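Local coordinates for protein 2-dehydro-3-deoxy-D-arabinonate dehydratase (Sulfolobus solfataricus, PDB 2Q18) that dehydrates 2-dehydro-3-deoxy-D-arabinonate to 2,5-dioxopentanoate in a metal-dependent step of the pentose oxidation pathway leading from D-arabinonate to 2-oxoglutarate, at residues 79-84 with 105-110; 235-240 with 250-255; 75-80 with 113-118; 222-227 with 255-260. All blocks are in the same frame, centred on the assembly; numbering follows the deposited sequence.

Contact 1. Residues 79-84 with 105-110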
loop_
_atom_site.group_PDB
_atom_site.type_symbol
_atom_site.label_atom_id
_atom_site.label_comp_id
_atom_site.label_asym_id
_atom_site.label_seq_id
_atom_site.Cartn_x
_atom_site.Cartn_y
_atom_site.Cartn_z
ATOM N N SER A 79 15.957 -29.593 -9.973
ATOM C CA SER A 79 16.730 -30.791 -9.721
ATOM C C SER A 79 17.135 -31.360 -11.077
ATOM O O SER A 79 16.496 -31.083 -12.098
ATOM C CB SER A 79 15.912 -31.803 -8.923
ATOM O OG SER A 79 16.760 -32.697 -8.215
ATOM N N GLY A 80 18.219 -32.118 -11.096
ATOM C CA GLY A 80 18.678 -32.761 -12.318
ATOM C C GLY A 80 19.166 -34.158 -12.021
ATOM O O GLY A 80 19.308 -34.538 -10.850
ATOM N N ILE A 81 19.426 -34.916 -13.087
ATOM C CA ILE A 81 19.899 -36.305 -12.993
ATOM C C ILE A 81 18.939 -37.128 -12.129
ATOM O O ILE A 81 19.354 -37.863 -11.230
ATOM C CB ILE A 81 21.365 -36.389 -12.471
ATOM C CG1 ILE A 81 22.199 -35.219 -13.004
ATOM C CG2 ILE A 81 22.005 -37.727 -12.870
ATOM C CD1 ILE A 81 23.371 -34.831 -12.121
ATOM N N SER A 82 17.648 -36.985 -12.413
ATOM C CA SER A 82 16.600 -37.624 -11.624
ATOM C C SER A 82 15.971 -38.819 -12.339
ATOM O O SER A 82 15.168 -39.551 -11.753
ATOM C CB SER A 82 15.519 -36.603 -11.267
ATOM O OG SER A 82 14.931 -36.073 -12.441
ATOM N N TYR A 83 16.339 -39.006 -13.604
ATOM C CA TYR A 83 15.787 -40.077 -14.426
ATOM C C TYR A 83 16.788 -41.210 -14.628
ATOM O O TYR A 83 18.001 -40.990 -14.574
ATOM C CB TYR A 83 15.344 -39.527 -15.784
ATOM C CG TYR A 83 14.027 -38.777 -15.763
ATOM C CD1 TYR A 83 13.959 -37.448 -15.332
ATOM C CD2 TYR A 83 12.851 -39.392 -16.196
ATOM C CE1 TYR A 83 12.748 -36.755 -15.321
ATOM C CE2 TYR A 83 11.636 -38.705 -16.197
ATOM C CZ TYR A 83 11.594 -37.387 -15.755
ATOM O OH TYR A 83 10.395 -36.711 -15.752
ATOM N N GLU A 84 16.261 -42.410 -14.875
ATOM C CA GLU A 84 17.059 -43.620 -15.120
ATOM C C GLU A 84 18.249 -43.394 -16.051
ATOM O O GLU A 84 18.136 -42.704 -17.063
ATOM C CB GLU A 84 16.167 -44.730 -15.680
ATOM C CG GLU A 84 15.553 -45.641 -14.625
ATOM C CD GLU A 84 16.428 -46.847 -14.313
ATOM O OE1 GLU A 84 16.725 -47.627 -15.247
ATOM O OE2 GLU A 84 16.810 -47.020 -13.134
ATOM N N GLU A 105 27.421 -39.038 -13.050
ATOM C CA GLU A 105 27.295 -40.424 -12.603
ATOM C C GLU A 105 27.362 -40.499 -11.071
ATOM O O GLU A 105 26.624 -41.264 -10.446
ATOM C CB GLU A 105 28.401 -41.274 -13.234
ATOM C CG GLU A 105 28.121 -42.768 -13.253
ATOM C CD GLU A 105 29.334 -43.590 -13.676
ATOM O OE1 GLU A 105 30.217 -43.052 -14.393
ATOM O OE2 GLU A 105 29.401 -44.780 -13.288
ATOM N N LYS A 106 28.241 -39.690 -10.483
ATOM C CA LYS A 106 28.370 -39.584 -9.028
ATOM C C LYS A 106 27.065 -39.200 -8.327
ATOM O O LYS A 106 26.627 -39.908 -7.421
ATOM C CB LYS A 106 29.482 -38.607 -8.648
ATOM C CG LYS A 106 30.836 -39.257 -8.482
ATOM C CD LYS A 106 31.638 -38.545 -7.409
ATOM C CE LYS A 106 32.612 -39.498 -6.736
ATOM N NZ LYS A 106 33.155 -38.914 -5.477
ATOM N N VAL A 107 26.448 -38.096 -8.756
ATOM C CA VAL A 107 25.174 -37.638 -8.180
ATOM C C VAL A 107 24.074 -38.679 -8.373
ATOM O O VAL A 107 23.254 -38.902 -7.479
ATOM C CB VAL A 107 24.713 -36.268 -8.761
ATOM C CG1 VAL A 107 23.373 -35.851 -8.171
ATOM C CG2 VAL A 107 25.740 -35.191 -8.484
ATOM N N TYR A 108 24.068 -39.315 -9.544
ATOM C CA TYR A 108 23.114 -40.377 -9.852
ATOM C C TYR A 108 23.165 -41.507 -8.817
ATOM O O TYR A 108 22.125 -42.022 -8.403
ATOM C CB TYR A 108 23.373 -40.925 -11.260
ATOM C CG TYR A 108 22.352 -41.933 -11.731
ATOM C CD1 TYR A 108 22.595 -43.304 -11.621
ATOM C CD2 TYR A 108 21.141 -41.520 -12.291
ATOM C CE1 TYR A 108 21.660 -44.236 -12.051
ATOM C CE2 TYR A 108 20.198 -42.446 -12.724
ATOM C CZ TYR A 108 20.466 -43.800 -12.602
ATOM O OH TYR A 108 19.540 -44.721 -13.032
ATOM N N ASP A 109 24.376 -41.867 -8.395
ATOM C CA ASP A 109 24.593 -42.967 -7.449
ATOM C C ASP A 109 24.615 -42.534 -5.976
ATOM O O ASP A 109 24.625 -43.384 -5.082
ATOM C CB ASP A 109 25.896 -43.706 -7.785
ATOM C CG ASP A 109 25.854 -44.392 -9.144
ATOM O OD1 ASP A 109 24.790 -44.931 -9.524
ATOM O OD2 ASP A 109 26.896 -44.400 -9.829
ATOM N N ALA A 110 24.620 -41.223 -5.729
ATOM C CA ALA A 110 24.772 -40.685 -4.375
ATOM C C ALA A 110 23.444 -40.539 -3.639
ATOM O O ALA A 110 22.386 -40.489 -4.265
ATOM C CB ALA A 110 25.506 -39.354 -4.415
HETATM O O HOH W 1 20.541 -38.204 -8.812
#
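The substrate site includes Ile81, a substrate-binding residue, which leans its branched side chain on Val107 and Tyr108 of helix 103-109. The two branches of Ile81 divide the work. CD1, at the end of the longer arm, meets Val107 CB at 3.9 Å, the two side chains crossing at about a right angle, while the methyl CG2 packs on Tyr108 CB at 3.8 Å and lies near the plane of the ring, at its edge. In this FAH-family fold the chain leaves the extended path of strand 76-80 at Ile81, which takes left-handed backbone angles (phi 55°, psi 47°) and points its side chain to the helix. A water links the two backbones, donating to Ile81 O at 2.7 Å and to Val107 O at 3.1 Å. Farther along, Tyr108 has CG anti to the backbone N (chi1 -174°), which swings its ring out from the helix to the departing loop. There the ring edge meets the main chain, CE2 standing 3.2 Å from Tyr83 O, and the hydroxyl OH comes within 3.4 Å of Glu84 CA. Arg230 makes a cation-pi contact with the same ring, and Leu176 of the second subunit packs on Ile81.

Contact 2. Residues 235-240 with 250-255; sequences EQIQYL and TILTTG
Helix 235-240 lies across strand 250-253 with its axis 10.0 Å away, the two running at 127° to each other; Ile237 is level with Leu252 and Gln236 with Thr254. Leu252 points from the strand to the helix and is the apolar centre of the contact. Its CD2 touches both Gln236 CB and Ile237 CG1, each at 3.8 Å, and one helical turn on Leu240 meets it tip to tip, with Leu240 CD2 4.2 Å from Leu252 CB. Beyond this apolar patch the extended chain of Gln236 carries its amide across Thr254 at about a right angle. NE2 gives a weak hydrogen bond to Thr254 O (3.3 Å, 162° at the hydrogen) and also bonds Arg231 O. OE1 faces carbon instead, 3.3 Å from Thr254 CA, and this buried oxygen has no hydrogen-bonding partner in the model. Thr254 turns its hydroxyl to Leu146 O, in the crowded position between its own N and carbonyl carbon (chi1 63°). The helix packs on the Leu252 face of the strand; from the other face Thr253 OG1 bonds the magnesium ligand Glu145, and strands 76-80 and 140-150 flank strand 250-253, parallel and antiparallel respectively.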
loop_
_atom_site.group_PDB
_atom_site.type_symbol
_atom_site.label_atom_id
_atom_site.label_comp_id
_atom_site.label_asym_id
_atom_site.label_seq_id
_atom_site.Cartn_x
_atom_site.Cartn_y
_atom_site.Cartn_z
ATOM N N GLU A 235 11.787 -36.720 -2.219
ATOM C CA GLU A 235 13.194 -36.623 -1.846
ATOM C C GLU A 235 13.814 -35.311 -2.325
ATOM O O GLU A 235 14.632 -34.710 -1.619
ATOM C CB GLU A 235 13.982 -37.814 -2.400
ATOM C CG GLU A 235 15.427 -37.887 -1.913
ATOM C CD GLU A 235 16.216 -39.028 -2.542
ATOM O OE1 GLU A 235 15.604 -40.032 -2.975
ATOM O OE2 GLU A 235 17.461 -38.918 -2.603
ATOM N N GLN A 236 13.427 -34.873 -3.523
ATOM C CA GLN A 236 13.908 -33.601 -4.060
ATOM C C GLN A 236 13.475 -32.450 -3.151
ATOM O O GLN A 236 14.275 -31.566 -2.844
ATOM C CB GLN A 236 13.400 -33.368 -5.485
ATOM C CG GLN A 236 13.811 -34.441 -6.497
ATOM C CD GLN A 236 13.353 -34.111 -7.910
ATOM O OE1 GLN A 236 12.889 -33.002 -8.183
ATOM N NE2 GLN A 236 13.486 -35.072 -8.815
ATOM N N ILE A 237 12.212 -32.480 -2.725
ATOM C CA ILE A 237 11.666 -31.468 -1.817
ATOM C C ILE A 237 12.404 -31.486 -0.473
ATOM O O ILE A 237 12.776 -30.430 0.042
ATOM C CB ILE A 237 10.140 -31.636 -1.599
ATOM C CG1 ILE A 237 9.382 -31.479 -2.925
ATOM C CG2 ILE A 237 9.627 -30.627 -0.564
ATOM C CD1 ILE A 237 7.908 -31.846 -2.847
ATOM N N GLN A 238 12.623 -32.687 0.071
ATOM C CA GLN A 238 13.375 -32.870 1.321
ATOM C C GLN A 238 14.708 -32.116 1.310
ATOM O O GLN A 238 14.999 -31.353 2.225
ATOM C CB GLN A 238 13.600 -34.366 1.606
ATOM C CG GLN A 238 14.489 -34.659 2.821
ATOM C CD GLN A 238 14.871 -36.137 2.979
ATOM O OE1 GLN A 238 15.594 -36.496 3.907
ATOM N NE2 GLN A 238 14.389 -36.991 2.077
ATOM N N TYR A 239 15.506 -32.321 0.266
ATOM C CA TYR A 239 16.818 -31.678 0.174
ATOM C C TYR A 239 16.741 -30.187 -0.176
ATOM O O TYR A 239 17.631 -29.417 0.194
ATOM C CB TYR A 239 17.735 -32.435 -0.793
ATOM C CG TYR A 239 18.316 -33.698 -0.188
ATOM C CD1 TYR A 239 17.577 -34.883 -0.147
ATOM C CD2 TYR A 239 19.598 -33.701 0.365
ATOM C CE1 TYR A 239 18.109 -36.044 0.421
ATOM C CE2 TYR A 239 20.138 -34.856 0.935
ATOM C CZ TYR A 239 19.389 -36.020 0.959
ATOM O OH TYR A 239 19.919 -37.158 1.525
ATOM N N LEU A 240 15.681 -29.790 -0.881
ATOM C CA LEU A 240 15.444 -28.378 -1.191
ATOM C C LEU A 240 15.230 -27.549 0.078
ATOM O O LEU A 240 15.855 -26.501 0.251
ATOM C CB LEU A 240 14.240 -28.210 -2.133
ATOM C CG LEU A 240 13.722 -26.775 -2.339
ATOM C CD1 LEU A 240 14.803 -25.876 -2.930
ATOM C CD2 LEU A 240 12.465 -26.744 -3.204
ATOM N N THR A 250 6.624 -21.304 -4.297
ATOM C CA THR A 250 7.907 -21.746 -4.841
ATOM C C THR A 250 7.670 -22.874 -5.843
ATOM O O THR A 250 6.841 -23.762 -5.607
ATOM C CB THR A 250 8.860 -22.246 -3.729
ATOM O OG1 THR A 250 9.229 -21.149 -2.891
ATOM C CG2 THR A 250 10.136 -22.862 -4.310
ATOM N N ILE A 251 8.393 -22.833 -6.957
ATOM C CA ILE A 251 8.332 -23.919 -7.927
ATOM C C ILE A 251 9.618 -24.732 -7.916
ATOM O O ILE A 251 10.719 -24.180 -7.956
ATOM C CB ILE A 251 7.998 -23.418 -9.359
ATOM C CG1 ILE A 251 6.577 -22.845 -9.398
ATOM C CG2 ILE A 251 8.135 -24.559 -10.378
ATOM C CD1 ILE A 251 6.200 -22.183 -10.727
ATOM N N LEU A 252 9.461 -26.050 -7.840
ATOM C CA LEU A 252 10.573 -26.973 -8.010
ATOM C C LEU A 252 10.358 -27.790 -9.275
ATOM O O LEU A 252 9.351 -28.486 -9.412
ATOM C CB LEU A 252 10.714 -27.904 -6.796
ATOM C CG LEU A 252 11.700 -29.074 -6.920
ATOM C CD1 LEU A 252 13.156 -28.605 -7.006
ATOM C CD2 LEU A 252 11.521 -30.043 -5.761
ATOM N N THR A 253 11.309 -27.695 -10.194
ATOM C CA THR A 253 11.254 -28.470 -11.425
ATOM C C THR A 253 12.111 -29.737 -11.281
ATOM O O THR A 253 13.227 -29.691 -10.759
ATOM C CB THR A 253 11.585 -27.606 -12.678
ATOM O OG1 THR A 253 11.364 -28.372 -13.867
ATOM C CG2 THR A 253 13.015 -27.067 -12.651
ATOM N N THR A 254 11.568 -30.868 -11.721
ATOM C CA THR A 254 12.033 -32.176 -11.245
ATOM C C THR A 254 13.032 -32.941 -12.130
ATOM O O THR A 254 13.198 -34.158 -11.975
ATOM C CB THR A 254 10.836 -33.082 -10.894
ATOM O OG1 THR A 254 10.068 -33.340 -12.074
ATOM C CG2 THR A 254 9.942 -32.410 -9.845
ATOM N N GLY A 255 13.712 -32.234 -13.030
ATOM C CA GLY A 255 14.692 -32.854 -13.934
ATOM C C GLY A 255 14.098 -33.277 -15.270
ATOM O O GLY A 255 12.877 -33.272 -15.444
#

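Contact 3. Residues 75-80 with 113-118; sequences EVWGSG and PEIFFK
Strands 76-80 and 114-118 pair antiparallel, closely around Trp77, Gly78, Phe116 and Phe117 and more loosely toward Gly80. In the close part Gly78 N donates to Phe116 O at 2.8 Å, and Phe116 N returns the bond to Gly78 O at 2.9 Å; Lys118 N adds a short one to Val76 O (2.7 Å). Phe116, with chi1 at 58°, folds its ring back over its cross-strand partner, so that Gly78 CA stands 3.9 Å from the ring centroid; a CB on that glycine would collide with Phe116 CZ. On the other face Phe117 turns an edge to the indole of Trp77 in a T-shaped stack, planes at 89°, with CD2 3.7 Å from Trp77 CE2. Trp77 NE1 bonds Glu75 OE1 at 2.9 Å almost in the ring plane, and Glu75 OE2 makes a salt bridge with Arg123 of the second subunit. With the indole of Trp77 cut back to an alanine, the Phe117 edge would probably lose the face it lies on, and Glu75 OE1 its indole donor. At the looser end Ser79 OG donates to Glu114 O (2.7 Å), and a water joins Gly80 O to Glu114 N where the chain becomes partly exposed. A ring covering a cross-strand glycine is the aromatic-rescue pattern of antiparallel sheets; here it lies beside the metal site, where Lys118 NZ bonds Lys182 O and makes a salt bridge with the magnesium ligand Asp164.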
loop_
_atom_site.group_PDB
_atom_site.type_symbol
_atom_site.label_atom_id
_atom_site.label_comp_id
_atom_site.label_asym_id
_atom_site.label_seq_id
_atom_site.Cartn_x
_atom_site.Cartn_y
_atom_site.Cartn_z
ATOM N N GLU A 75 10.345 -18.018 -5.820
ATOM C CA GLU A 75 11.608 -18.686 -6.122
ATOM C C GLU A 75 11.354 -19.855 -7.049
ATOM O O GLU A 75 10.309 -20.505 -6.965
ATOM C CB GLU A 75 12.297 -19.183 -4.838
ATOM C CG GLU A 75 12.686 -18.064 -3.881
ATOM C CD GLU A 75 13.398 -18.547 -2.620
ATOM O OE1 GLU A 75 13.741 -19.747 -2.516
ATOM O OE2 GLU A 75 13.616 -17.703 -1.730
ATOM N N VAL A 76 12.308 -20.111 -7.939
ATOM C CA VAL A 76 12.274 -21.314 -8.768
ATOM C C VAL A 76 13.570 -22.084 -8.574
ATOM O O VAL A 76 14.664 -21.534 -8.715
ATOM C CB VAL A 76 12.055 -21.010 -10.277
ATOM C CG1 VAL A 76 11.951 -22.310 -11.067
ATOM C CG2 VAL A 76 10.801 -20.168 -10.490
ATOM N N TRP A 77 13.427 -23.359 -8.237
ATOM C CA TRP A 77 14.559 -24.246 -8.032
ATOM C C TRP A 77 14.440 -25.439 -8.977
ATOM O O TRP A 77 13.345 -25.789 -9.428
ATOM C CB TRP A 77 14.590 -24.743 -6.583
ATOM C CG TRP A 77 14.920 -23.684 -5.562
ATOM C CD1 TRP A 77 14.086 -22.711 -5.084
ATOM C CD2 TRP A 77 16.169 -23.512 -4.880
ATOM N NE1 TRP A 77 14.740 -21.942 -4.146
ATOM C CE2 TRP A 77 16.020 -22.412 -4.001
ATOM C CE3 TRP A 77 17.399 -24.189 -4.916
ATOM C CZ2 TRP A 77 17.057 -21.966 -3.173
ATOM C CZ3 TRP A 77 18.430 -23.744 -4.096
ATOM C CH2 TRP A 77 18.250 -22.644 -3.232
ATOM N N GLY A 78 15.572 -26.070 -9.261
ATOM C CA GLY A 78 15.576 -27.234 -10.122
ATOM C C GLY A 78 16.331 -28.400 -9.530
ATOM O O GLY A 78 17.206 -28.230 -8.679
ATOM N N SER A 79 15.957 -29.593 -9.973
ATOM C CA SER A 79 16.730 -30.791 -9.721
ATOM C C SER A 79 17.135 -31.360 -11.077
ATOM O O SER A 79 16.496 -31.083 -12.098
ATOM C CB SER A 79 15.912 -31.803 -8.923
ATOM O OG SER A 79 16.760 -32.697 -8.215
ATOM N N GLY A 80 18.219 -32.118 -11.096
ATOM C CA GLY A 80 18.678 -32.761 -12.318
ATOM C C GLY A 80 19.166 -34.158 -12.021
ATOM O O GLY A 80 19.308 -34.538 -10.850
ATOM N N PRO A 113 20.774 -35.708 -3.873
ATOM C CA PRO A 113 20.435 -35.291 -5.234
ATOM C C PRO A 113 20.993 -33.907 -5.565
ATOM O O PRO A 113 21.401 -33.170 -4.661
ATOM C CB PRO A 113 18.904 -35.251 -5.212
ATOM C CG PRO A 113 18.564 -34.917 -3.801
ATOM C CD PRO A 113 19.612 -35.622 -2.967
ATOM N N GLU A 114 21.014 -33.565 -6.851
ATOM C CA GLU A 114 21.383 -32.224 -7.274
ATOM C C GLU A 114 20.197 -31.277 -7.095
ATOM O O GLU A 114 19.084 -31.577 -7.530
ATOM C CB GLU A 114 21.835 -32.218 -8.733
ATOM C CG GLU A 114 22.304 -30.852 -9.223
ATOM C CD GLU A 114 22.330 -30.742 -10.731
ATOM O OE1 GLU A 114 21.557 -31.458 -11.397
ATOM O OE2 GLU A 114 23.124 -29.934 -11.248
ATOM N N ILE A 115 20.449 -30.148 -6.436
ATOM C CA ILE A 115 19.457 -29.085 -6.254
ATOM C C ILE A 115 20.139 -27.766 -6.601
ATOM O O ILE A 115 21.216 -27.471 -6.080
ATOM C CB ILE A 115 18.943 -29.024 -4.780
ATOM C CG1 ILE A 115 18.174 -30.298 -4.382
ATOM C CG2 ILE A 115 18.107 -27.758 -4.517
ATOM C CD1 ILE A 115 16.840 -30.522 -5.096
ATOM N N PHE A 116 19.527 -26.981 -7.488
ATOM C CA PHE A 116 20.085 -25.678 -7.860
ATOM C C PHE A 116 19.012 -24.591 -7.909
ATOM O O PHE A 116 17.836 -24.885 -8.101
ATOM C CB PHE A 116 20.848 -25.761 -9.196
ATOM C CG PHE A 116 20.008 -26.243 -10.356
ATOM C CD1 PHE A 116 19.315 -25.336 -11.158
ATOM C CD2 PHE A 116 19.921 -27.602 -10.653
ATOM C CE1 PHE A 116 18.535 -25.776 -12.230
ATOM C CE2 PHE A 116 19.142 -28.055 -11.726
ATOM C CZ PHE A 116 18.449 -27.139 -12.514
ATOM N N PHE A 117 19.421 -23.341 -7.723
ATOM C CA PHE A 117 18.518 -22.206 -7.888
ATOM C C PHE A 117 18.389 -21.908 -9.382
ATOM O O PHE A 117 19.395 -21.772 -10.081
ATOM C CB PHE A 117 19.046 -20.974 -7.141
ATOM C CG PHE A 117 18.100 -19.796 -7.160
ATOM C CD1 PHE A 117 18.261 -18.769 -8.088
ATOM C CD2 PHE A 117 17.049 -19.715 -6.249
ATOM C CE1 PHE A 117 17.386 -17.674 -8.111
ATOM C CE2 PHE A 117 16.169 -18.630 -6.263
ATOM C CZ PHE A 117 16.338 -17.608 -7.197
ATOM N N LYS A 118 17.152 -21.793 -9.855
ATOM C CA LYS A 118 16.886 -21.644 -11.287
ATOM C C LYS A 118 16.506 -20.220 -11.699
ATOM O O LYS A 118 17.100 -19.666 -12.626
ATOM C CB LYS A 118 15.819 -22.650 -11.743
ATOM C CG LYS A 118 15.322 -22.470 -13.190
ATOM C CD LYS A 118 16.453 -22.594 -14.216
ATOM C CE LYS A 118 15.962 -22.217 -15.608
ATOM N NZ LYS A 118 17.057 -22.319 -16.632
HETATM O O HOH W 2 19.643 -35.663 -8.468
#

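Contact 4. Residues 222-227 with 255-260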
loop_
_atom_site.group_PDB
_atom_site.type_symbol
_atom_site.label_atom_id
_atom_site.label_comp_id
_atom_site.label_asym_id
_atom_site.label_seq_id
_atom_site.Cartn_x
_atom_site.Cartn_y
_atom_site.Cartn_z
ATOM N N GLY A 222 10.698 -35.767 -29.128
ATOM C CA GLY A 222 11.058 -36.836 -28.207
ATOM C C GLY A 222 10.101 -36.872 -27.037
ATOM O O GLY A 222 9.542 -35.841 -26.644
ATOM N N SER A 223 9.905 -38.060 -26.479
ATOM C CA SER A 223 9.021 -38.225 -25.339
ATOM C C SER A 223 9.605 -39.165 -24.286
ATOM O O SER A 223 10.472 -39.991 -24.581
ATOM C CB SER A 223 7.642 -38.711 -25.790
ATOM O OG SER A 223 7.714 -40.032 -26.293
ATOM N N VAL A 224 9.125 -39.010 -23.055
ATOM C CA VAL A 224 9.463 -39.894 -21.948
ATOM C C VAL A 224 8.283 -39.913 -20.976
ATOM O O VAL A 224 7.527 -38.936 -20.882
ATOM C CB VAL A 224 10.784 -39.464 -21.239
ATOM C CG1 VAL A 224 10.583 -38.190 -20.398
ATOM C CG2 VAL A 224 11.342 -40.599 -20.386
ATOM N N ASN A 225 8.108 -41.034 -20.285
ATOM C CA ASN A 225 7.101 -41.131 -19.240
ATOM C C ASN A 225 7.752 -40.908 -17.880
ATOM O O ASN A 225 8.905 -41.290 -17.673
ATOM C CB ASN A 225 6.386 -42.483 -19.290
ATOM C CG ASN A 225 5.130 -42.513 -18.438
ATOM O OD1 ASN A 225 5.200 -42.587 -17.209
ATOM N ND2 ASN A 225 3.973 -42.463 -19.087
ATOM N N THR A 226 7.014 -40.287 -16.962
ATOM C CA THR A 226 7.530 -40.003 -15.618
ATOM C C THR A 226 7.743 -41.266 -14.771
ATOM O O THR A 226 8.289 -41.185 -13.663
ATOM C CB THR A 226 6.641 -39.002 -14.841
ATOM O OG1 THR A 226 5.288 -39.469 -14.820
ATOM C CG2 THR A 226 6.694 -37.613 -15.475
ATOM N N ASN A 227 7.323 -42.424 -15.289
ATOM C CA ASN A 227 7.645 -43.706 -14.647
ATOM C C ASN A 227 9.132 -44.049 -14.747
ATOM O O ASN A 227 9.601 -45.002 -14.127
ATOM C CB ASN A 227 6.753 -44.857 -15.155
ATOM C CG ASN A 227 6.933 -45.153 -16.644
ATOM O OD1 ASN A 227 8.030 -45.050 -17.193
ATOM N ND2 ASN A 227 5.845 -45.548 -17.295
ATOM N N GLY A 255 13.712 -32.234 -13.030
ATOM C CA GLY A 255 14.692 -32.854 -13.934
ATOM C C GLY A 255 14.098 -33.277 -15.270
ATOM O O GLY A 255 12.877 -33.272 -15.444
ATOM N N THR A 256 14.960 -33.636 -16.220
ATOM C CA THR A 256 14.500 -34.065 -17.547
ATOM C C THR A 256 15.138 -35.373 -18.021
ATOM O O THR A 256 16.247 -35.721 -17.611
ATOM C CB THR A 256 14.714 -32.966 -18.626
ATOM O OG1 THR A 256 13.939 -33.283 -19.787
ATOM C CG2 THR A 256 16.187 -32.844 -19.024
ATOM N N ALA A 257 14.417 -36.087 -18.882
ATOM C CA ALA A 257 14.959 -37.259 -19.572
ATOM C C ALA A 257 14.961 -37.088 -21.094
ATOM O O ALA A 257 15.380 -37.994 -21.818
ATOM C CB ALA A 257 14.191 -38.507 -19.184
ATOM N N ILE A 258 14.484 -35.939 -21.577
ATOM C CA ILE A 258 14.503 -35.644 -23.013
ATOM C C ILE A 258 15.628 -34.664 -23.325
ATOM O O ILE A 258 15.577 -33.482 -22.954
ATOM C CB ILE A 258 13.137 -35.120 -23.536
ATOM C CG1 ILE A 258 12.019 -36.107 -23.196
ATOM C CG2 ILE A 258 13.195 -34.882 -25.054
ATOM C CD1 ILE A 258 10.621 -35.511 -23.224
ATOM N N VAL A 259 16.656 -35.176 -23.997
ATOM C CA VAL A 259 17.861 -34.411 -24.276
ATOM C C VAL A 259 18.186 -34.476 -25.774
ATOM O O VAL A 259 18.736 -35.475 -26.248
ATOM C CB VAL A 259 19.076 -34.930 -23.446
ATOM C CG1 VAL A 259 20.301 -34.059 -23.676
ATOM C CG2 VAL A 259 18.742 -34.991 -21.952
ATOM N N PRO A 260 17.829 -33.416 -26.529
ATOM C CA PRO A 260 18.222 -33.321 -27.939
ATOM C C PRO A 260 19.739 -33.377 -28.121
ATOM O O PRO A 260 20.495 -33.153 -27.164
ATOM C CB PRO A 260 17.683 -31.949 -28.358
ATOM C CG PRO A 260 16.558 -31.680 -27.416
ATOM C CD PRO A 260 17.011 -32.261 -26.112
#
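The active-site loop that carries the substrate-binding residue Thr256 rests on strand 217-225 through Ala257 and Ile258, which pack on Val224 and Gly222. Val224 meets the loop with a fork: at chi1 73° both of its methyls face Ala257 CB, CG2 at 3.7 Å and CG1 at 3.8 Å. The same CG1 also touches Ile258 CG1 at 3.8 Å, the valine and isoleucine side chains sliding past each other in opposite directions. Ile258 reaches on to Gly222 and Ser223, its CD1 lying 3.6 Å from Gly222 O and 3.8 Å from Ser223 CA. Gly222 suits this approach, since a CB there would sit tightly against Ile258 CG2. Ile258 also packs on Pro144 of strand 140-150 and on Ile208 and Leu210 of strand 207-214. Replacing Ile258 by an alanine would probably open a gap over Gly222 and Ser223 and leave Val224 CG1 without the Ile258 CG1 it rests on. Each segment also holds a small side-chain turn. Asn225 OD1 accepts from Asn227 N in the carbonyl plane, on a lone pair, at 2.9 Å: an Asx turn where the strand ends. Thr256 OG1 accepts from Ile258 N at 3.2 Å, an ST turn, and also bonds Pro144 O, so the substrate-binding Thr256 is held against the magnesium ligands Glu143 and Glu145, as part of the FAH-family active site.

Overall arrangement
The four contacts lie around one active site. Contacts 2 and 3, with centres about 7 Å apart, are built on neighbouring strands: Ser79 N probably bonds Thr253 O at 2.8 Å, and Trp77 N probably bonds Ile251 O at the same distance. Contact 1 begins on strand 76-80, which it shares with contact 3, and is tied to contact 2 by a probable hydrogen bond from Ser82 OG to Thr254 O (2.6 Å). Tyr83 then bridges to contact 4, its CD2 lying 3.4 Å from Ala257 CB. Contact 4 shares Gly255 with contact 2, so one chain passes from the sheet to Thr256, and the substrate-binding Ile81 and Thr256 come near the magnesium ligands.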